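Local coordinates for IMC sub-compartment protein ISP1 (Toxoplasma gondii, PDB 4CHM), which adopts a pleckstrin homology fold and, as an inner membrane complex sub-compartment protein, is probably needed for daughter-cell formation during parasite replication, at residues R58-P61 against L62-K66. Numbering follows the deposited sequence.
With SO4 (sulfate ion), chain F.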
# COMPACT_ATOMS: atom_id res chain seq x y z
N ARG A 58 10.29 8.85 3.06
CA ARG A 58 9.12 9.68 3.04
C ARG A 58 8.13 9.23 4.08
O ARG A 58 7.78 8.09 4.14
CB ARG A 58 8.45 9.73 1.68
CG ARG A 58 7.18 10.55 1.64
CD ARG A 58 6.73 10.85 0.24
NE ARG A 58 5.58 11.72 0.23
CZ ARG A 58 5.04 12.29 -0.83
NH1 ARG A 58 5.52 12.11 -2.03
NH2 ARG A 58 4.01 13.06 -0.68
N VAL A 59 7.67 10.17 4.88
CA VAL A 59 6.75 9.89 5.94
C VAL A 59 5.34 10.38 5.57
O VAL A 59 5.15 11.53 5.30
CB VAL A 59 7.21 10.49 7.28
CG1 VAL A 59 6.13 10.42 8.33
CG2 VAL A 59 8.46 9.82 7.81
N ILE A 60 4.38 9.48 5.56
CA ILE A 60 2.99 9.84 5.30
C ILE A 60 2.15 9.57 6.54
O ILE A 60 1.83 8.41 6.86
CB ILE A 60 2.39 9.04 4.13
CG1 ILE A 60 3.22 9.21 2.85
CG2 ILE A 60 0.97 9.51 3.84
CD1 ILE A 60 3.85 7.94 2.36
N PRO A 61 1.78 10.64 7.27
CA PRO A 61 0.77 10.50 8.34
C PRO A 61 -0.49 9.81 7.84
O PRO A 61 -0.94 10.06 6.71
CB PRO A 61 0.46 11.95 8.75
CG PRO A 61 1.57 12.78 8.19
CD PRO A 61 2.09 12.05 6.98
N LEU A 62 -1.06 8.95 8.67
CA LEU A 62 -2.29 8.25 8.32
C LEU A 62 -3.39 9.23 7.95
O LEU A 62 -4.30 8.91 7.16
CB LEU A 62 -2.75 7.41 9.50
CG LEU A 62 -3.14 6.01 9.12
CD1 LEU A 62 -1.98 5.34 8.40
CD2 LEU A 62 -3.53 5.24 10.36
N SER A 63 -3.35 10.40 8.55
CA SER A 63 -4.39 11.35 8.37
C SER A 63 -4.24 12.06 7.02
O SER A 63 -5.17 12.71 6.57
CB SER A 63 -4.42 12.34 9.54
OG SER A 63 -3.17 13.00 9.68
N ASP A 64 -3.11 11.84 6.34
CA ASP A 64 -2.94 12.38 4.98
C ASP A 64 -3.35 11.38 3.90
O ASP A 64 -3.24 11.65 2.71
CB ASP A 64 -1.50 12.82 4.76
CG ASP A 64 -1.31 13.55 3.44
OD1 ASP A 64 -2.18 14.36 3.09
OD2 ASP A 64 -0.32 13.28 2.74
N ILE A 65 -3.78 10.20 4.31
CA ILE A 65 -4.17 9.19 3.36
C ILE A 65 -5.67 9.25 3.22
O ILE A 65 -6.39 8.75 4.06
CB ILE A 65 -3.70 7.79 3.78
CG1 ILE A 65 -2.17 7.73 3.82
CG2 ILE A 65 -4.23 6.75 2.78
CD1 ILE A 65 -1.62 6.64 4.72
N LYS A 66 -6.11 9.93 2.18
CA LYS A 66 -7.50 10.22 1.93
C LYS A 66 -8.25 8.96 1.47
O LYS A 66 -9.41 8.76 1.81
CB LYS A 66 -7.57 11.29 0.84
CG LYS A 66 -8.94 11.88 0.56
CD LYS A 66 -8.83 12.84 -0.63
CE LYS A 66 -10.09 12.86 -1.48
NZ LYS A 66 -11.30 13.11 -0.65
S SO4 F . 3.34 14.81 -3.73
O1 SO4 F . 2.60 14.85 -5.02
O2 SO4 F . 3.61 16.18 -3.29
O3 SO4 F . 4.63 14.09 -3.95
O4 SO4 F . 2.52 14.14 -2.68
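P61 and D64 are joined by the first bond of a short 3-10 segment that links strand 56-61 to strand 65-69, the two outermost strands of the antiparallel sheet in this pleckstrin homology fold. L62 begins the segment; its carbonyl accepts the amide of I65 at 3.2 Å from N to O, the next i to i+3 bond, and also the amine of K123, from the C-terminal helix 109-125. S63 places OG 3.9 Å from P61 CB, a loose contact between two exposed residues. D64 N donates to P61 O over 2.8 Å with an N-H...O angle of 153°. With CG anti to the backbone N (chi1 -172°), the D64 carboxylate lies beside the I60 methyl, OD2 being 4.1 Å from CG2, while OD1 accepts the backbone N of E97. I65 then returns to extended geometry, and its side chain crosses that of I60 at about a right angle, CG1 resting 3.6 Å from I60 CG2 in buried apolar packing. Back on strand 56-61, before the turn, the extended R58 side chain presents the edge of its guanidinium to a sulfate, probably from the crystallisation liquor, that S98 and N100 also bind: R58 NH1 reaches sulfate O3 at 2.9 Å, and NH2 reaches O4 at 2.7 Å.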